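Local coordinates for protein beta-galactosidase (Bacillus circulans, PDB 4MAD) that probably hydrolyses terminal non-reducing beta-D-galactose residues from beta-D-galactosides, as a family 35 glycoside hydrolase, at residues Q179-L182 and Q183-D187; Y560-A563 and P564-Q567. One frame throughout, in Å; residues are numbered along the deposited sequence.

The two contacts are local ones that lie far apart in a single chain. Interaction 1 comes first in sequence. It forms the start of helix 179-192 in the parallel eight-stranded beta/alpha barrel of the family 35 domain. Interaction 2 follows much later. It is the turn that leaves strand 558-561, an outermost strand of an antiparallel sheet in the galactose-binding-like region. The centres of interactions 1 and 2 are about 43 Å apart. The nearest atoms of interactions 1 and 2 are about 31 Å apart. They share no helix, strand or sheet. Interaction 1 belongs to the barrel that carries the predicted catalytic residues, while interaction 2 lies in an all-beta region away from them.

Interaction 1 of 2, residues Q179-L182 and Q183-D187; sequences QKYL and QYLRD
Tyr181 has its ring carbon CG anti to the backbone N (chi1 166°), and Leu185, with chi1 near -146°, points the same way one helical turn on. The two side chains therefore lie side by side. Methyl CD2 of Leu185 approaches the phenol end of Tyr181 obliquely, 3.9 Å from CZ and 3.7 Å from OH. The hydroxyl of Tyr181 is held by Glu169 and also by Tyr137, so the ring is fixed at its far end. The backbone is regular alpha-helix, with four i to i+4 bonds. Gln183 N donates to Gln179 O at 2.9 Å, and Tyr184 N to Lys180 O at 3.0 Å. Leu185 N reaches Tyr181 O at 2.9 Å, and Arg186 N reaches Leu182 O at 2.8 Å. On another side of the helix, CG of Gln183 sits over one face of the Arg186 guanidinium, offset toward its rim. The same guanidinium forms a salt bridge with the next residue: Arg186 NE lies 2.8 Å from Asp187 OD1, which it meets from above the carboxylate plane. Arg186 NH1 is hydrogen-bonded to the backbone O of Glu215. Tyr181 and Tyr184 both pack on Leu138 of helix 135-152, and Tyr184 OH is hydrogen-bonded to Asp142 there. Leu182 rests on Tyr172 in a loop. Helix 179-192 is thus set beside helix 135-152, as the crossover between barrel strands 163-167 and 197-202.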
loop_
_atom_site.group_PDB
_atom_site.type_symbol
_atom_site.label_atom_id
_atom_site.label_comp_id
_atom_site.label_asym_id
_atom_site.label_seq_id
_atom_site.Cartn_x
_atom_site.Cartn_y
_atom_site.Cartn_z
ATOM N N GLN A 179 -26.944 -4.377 -1.382
ATOM C CA GLN A 179 -27.139 -5.798 -1.259
ATOM C C GLN A 179 -27.089 -6.532 -2.579
ATOM O O GLN A 179 -26.575 -7.599 -2.663
ATOM C CB GLN A 179 -28.312 -6.144 -0.332
ATOM C CG GLN A 179 -28.490 -7.608 -0.007
ATOM C CD GLN A 179 -27.546 -8.169 1.022
ATOM O OE1 GLN A 179 -26.933 -7.459 1.793
ATOM N NE2 GLN A 179 -27.463 -9.467 1.048
ATOM N N LYS A 180 -27.587 -5.913 -3.624
ATOM C CA LYS A 180 -27.508 -6.528 -4.903
ATOM C C LYS A 180 -26.059 -6.718 -5.288
ATOM O O LYS A 180 -25.717 -7.702 -5.841
ATOM C CB LYS A 180 -28.198 -5.690 -5.962
ATOM C CG LYS A 180 -29.662 -5.896 -6.060
ATOM C CD LYS A 180 -30.241 -5.320 -7.343
ATOM C CE LYS A 180 -30.017 -6.214 -8.545
ATOM N NZ LYS A 180 -31.173 -7.071 -8.963
ATOM N N TYR A 181 -25.243 -5.725 -5.021
ATOM C CA TYR A 181 -23.819 -5.846 -5.292
ATOM C C TYR A 181 -23.170 -6.972 -4.486
ATOM O O TYR A 181 -22.460 -7.754 -5.017
ATOM C CB TYR A 181 -23.138 -4.553 -4.907
ATOM C CG TYR A 181 -21.617 -4.576 -4.807
ATOM C CD1 TYR A 181 -20.843 -5.103 -5.778
ATOM C CD2 TYR A 181 -20.980 -4.022 -3.751
ATOM C CE1 TYR A 181 -19.474 -5.090 -5.669
ATOM C CE2 TYR A 181 -19.643 -4.028 -3.639
ATOM C CZ TYR A 181 -18.888 -4.552 -4.595
ATOM O OH TYR A 181 -17.567 -4.524 -4.459
ATOM N N LEU A 182 -23.457 -7.032 -3.196
ATOM C CA LEU A 182 -22.868 -8.059 -2.367
ATOM C C LEU A 182 -23.287 -9.463 -2.825
ATOM O O LEU A 182 -22.515 -10.354 -2.879
ATOM C CB LEU A 182 -23.249 -7.859 -0.923
ATOM C CG LEU A 182 -22.659 -6.655 -0.216
ATOM C CD1 LEU A 182 -23.184 -6.508 1.188
ATOM C CD2 LEU A 182 -21.198 -6.719 -0.218
ATOM N N GLN A 183 -24.553 -9.605 -3.156
ATOM C CA GLN A 183 -25.075 -10.850 -3.643
ATOM C C GLN A 183 -24.464 -11.249 -4.942
ATOM O O GLN A 183 -24.162 -12.366 -5.153
ATOM C CB GLN A 183 -26.604 -10.856 -3.671
ATOM C CG GLN A 183 -27.182 -10.785 -2.297
ATOM C CD GLN A 183 -28.647 -10.982 -2.224
ATOM O OE1 GLN A 183 -29.232 -11.464 -3.124
ATOM N NE2 GLN A 183 -29.244 -10.568 -1.142
ATOM N N TYR A 184 -24.270 -10.296 -5.813
ATOM C CA TYR A 184 -23.643 -10.604 -7.048
ATOM C C TYR A 184 -22.198 -11.061 -6.837
ATOM O O TYR A 184 -21.712 -11.965 -7.453
ATOM C CB TYR A 184 -23.670 -9.393 -7.925
ATOM C CG TYR A 184 -23.114 -9.660 -9.271
ATOM C CD1 TYR A 184 -23.920 -10.099 -10.281
ATOM C CD2 TYR A 184 -21.787 -9.504 -9.527
ATOM C CE1 TYR A 184 -23.429 -10.359 -11.503
ATOM C CE2 TYR A 184 -21.280 -9.741 -10.762
ATOM C CZ TYR A 184 -22.108 -10.181 -11.756
ATOM O OH TYR A 184 -21.631 -10.452 -13.010
ATOM N N LEU A 185 -21.525 -10.374 -5.952
ATOM C CA LEU A 185 -20.149 -10.729 -5.599
ATOM C C LEU A 185 -20.046 -12.117 -4.967
ATOM O O LEU A 185 -19.231 -12.884 -5.344
ATOM C CB LEU A 185 -19.584 -9.711 -4.631
ATOM C CG LEU A 185 -18.130 -9.402 -4.727
ATOM C CD1 LEU A 185 -17.729 -9.177 -6.135
ATOM C CD2 LEU A 185 -17.777 -8.202 -3.898
ATOM N N ARG A 186 -20.953 -12.415 -4.067
ATOM C CA ARG A 186 -20.949 -13.700 -3.413
ATOM C C ARG A 186 -21.123 -14.829 -4.415
ATOM O O ARG A 186 -20.463 -15.807 -4.404
ATOM C CB ARG A 186 -22.108 -13.717 -2.447
ATOM C CG ARG A 186 -22.483 -15.034 -1.821
ATOM C CD ARG A 186 -23.904 -15.034 -1.369
ATOM N NE ARG A 186 -24.886 -14.968 -2.447
ATOM C CZ ARG A 186 -26.169 -14.693 -2.285
ATOM N NH1 ARG A 186 -26.661 -14.491 -1.094
ATOM N NH2 ARG A 186 -26.969 -14.644 -3.310
ATOM N N ASP A 187 -22.084 -14.623 -5.279
ATOM C CA ASP A 187 -22.381 -15.577 -6.315
ATOM C C ASP A 187 -21.255 -15.726 -7.303
ATOM O O ASP A 187 -20.959 -16.803 -7.752
ATOM C CB ASP A 187 -23.675 -15.233 -7.025
ATOM C CG ASP A 187 -24.888 -15.372 -6.131
ATOM O OD1 ASP A 187 -24.804 -15.920 -5.043
ATOM O OD2 ASP A 187 -25.927 -14.889 -6.542
#

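Interaction 2 of 2, residues Y560-A563 and P564-Q567; sequences YVPA and PFLQ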
loop_
_atom_site.group_PDB
_atom_site.type_symbol
_atom_site.label_atom_id
_atom_site.label_comp_id
_atom_site.label_asym_id
_atom_site.label_seq_id
_atom_site.Cartn_x
_atom_site.Cartn_y
_atom_site.Cartn_z
ATOM N N TYR A 560 14.314 0.824 4.160
ATOM C CA TYR A 560 14.801 -0.532 4.164
ATOM C C TYR A 560 15.198 -0.954 2.787
ATOM O O TYR A 560 14.482 -0.799 1.875
ATOM C CB TYR A 560 13.755 -1.455 4.769
ATOM C CG TYR A 560 13.844 -2.947 4.579
ATOM C CD1 TYR A 560 14.932 -3.660 4.959
ATOM C CD2 TYR A 560 12.797 -3.622 4.069
ATOM C CE1 TYR A 560 14.971 -4.971 4.804
ATOM C CE2 TYR A 560 12.827 -4.932 3.891
ATOM C CZ TYR A 560 13.926 -5.617 4.275
ATOM O OH TYR A 560 13.938 -6.934 4.092
ATOM N N VAL A 561 16.382 -1.518 2.721
ATOM C CA VAL A 561 16.908 -2.131 1.554
ATOM C C VAL A 561 17.070 -3.643 1.742
ATOM O O VAL A 561 17.977 -4.067 2.347
ATOM C CB VAL A 561 18.285 -1.564 1.254
ATOM C CG1 VAL A 561 18.803 -2.096 -0.024
ATOM C CG2 VAL A 561 18.297 -0.099 1.286
ATOM N N PRO A 562 16.199 -4.429 1.177
ATOM C CA PRO A 562 16.353 -5.864 1.227
ATOM C C PRO A 562 17.615 -6.325 0.501
ATOM O O PRO A 562 17.914 -5.836 -0.530
ATOM C CB PRO A 562 15.122 -6.368 0.475
ATOM C CG PRO A 562 14.204 -5.303 0.508
ATOM C CD PRO A 562 14.965 -4.065 0.503
ATOM N N ALA A 563 18.261 -7.352 1.009
ATOM C CA ALA A 563 19.496 -7.772 0.398
ATOM C C ALA A 563 19.359 -8.113 -1.088
ATOM O O ALA A 563 20.266 -7.871 -1.835
ATOM C CB ALA A 563 20.045 -8.911 1.121
ATOM N N PRO A 564 18.242 -8.667 -1.508
ATOM C CA PRO A 564 18.093 -9.097 -2.903
ATOM C C PRO A 564 18.185 -7.981 -3.918
ATOM O O PRO A 564 18.430 -8.233 -5.045
ATOM C CB PRO A 564 16.733 -9.710 -2.911
ATOM C CG PRO A 564 16.636 -10.329 -1.574
ATOM C CD PRO A 564 17.238 -9.318 -0.668
ATOM N N PHE A 565 17.907 -6.769 -3.478
ATOM C CA PHE A 565 18.056 -5.586 -4.259
ATOM C C PHE A 565 19.543 -5.277 -4.590
ATOM O O PHE A 565 19.832 -4.609 -5.518
ATOM C CB PHE A 565 17.398 -4.426 -3.545
ATOM C CG PHE A 565 15.874 -4.431 -3.590
ATOM C CD1 PHE A 565 15.167 -5.430 -4.186
ATOM C CD2 PHE A 565 15.169 -3.412 -3.017
ATOM C CE1 PHE A 565 13.823 -5.404 -4.199
ATOM C CE2 PHE A 565 13.853 -3.386 -3.053
ATOM C CZ PHE A 565 13.170 -4.388 -3.628
ATOM N N LEU A 566 20.428 -5.700 -3.710
ATOM C CA LEU A 566 21.871 -5.562 -3.813
ATOM C C LEU A 566 22.602 -6.708 -4.557
ATOM O O LEU A 566 22.078 -7.764 -4.732
ATOM C CB LEU A 566 22.490 -5.426 -2.429
ATOM C CG LEU A 566 22.126 -4.215 -1.564
ATOM C CD1 LEU A 566 22.632 -4.256 -0.167
ATOM C CD2 LEU A 566 22.534 -2.992 -2.238
ATOM N N GLN A 567 23.808 -6.400 -4.994
ATOM C CA GLN A 567 24.685 -7.359 -5.610
ATOM C C GLN A 567 26.115 -7.123 -5.200
ATOM O O GLN A 567 26.493 -6.051 -4.804
ATOM C CB GLN A 567 24.562 -7.349 -7.113
ATOM C CG GLN A 567 25.084 -6.129 -7.781
ATOM C CD GLN A 567 24.594 -6.041 -9.206
ATOM O OE1 GLN A 567 23.410 -6.056 -9.447
ATOM N NE2 GLN A 567 25.486 -5.977 -10.132
#
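Val561, the last residue of strand 558-561, turns methyl CG1 to the residues beyond the bend. Val561 CG1 lies 4.2 Å from Leu566 CG, with CB of Phe565 slightly farther off. Val561 also packs on Ile530 and Leu547 of the surrounding sheet. Pro562 comes next, and its ring meets Phe565 obliquely. Atom CG of Pro562 stands over one face of the Phe565 ring, 4.2 Å from the centroid and 18° off the normal, a CH-pi contact. Pro562 CD comes to 3.6 Å from Phe565 CD2. Phe565 CG is anti to the carbonyl carbon (chi1 -74°), which swings the ring back over the proline. Pro562 O accepts a hydrogen bond from Phe565 N at 3.1 Å, with the donor above the carbonyl plane. Ala563 follows. Ala563 O accepts a hydrogen bond from Leu566 N at 2.9 Å, again from above the plane, and Ala563 N is hydrogen-bonded to Asp527. The Phe565 ring also stacks with His545. With the ring gone, as for an alanine here, Pro562 is likely to lose the face it rests on and His545 its stacking partner. Two successive i to i+3 bonds are the mark of a short 3-10 turn. Here it follows strand 558-561, an outermost strand of the antiparallel sheet, and starts the link to strand 569-577 in the galactose-binding-like region.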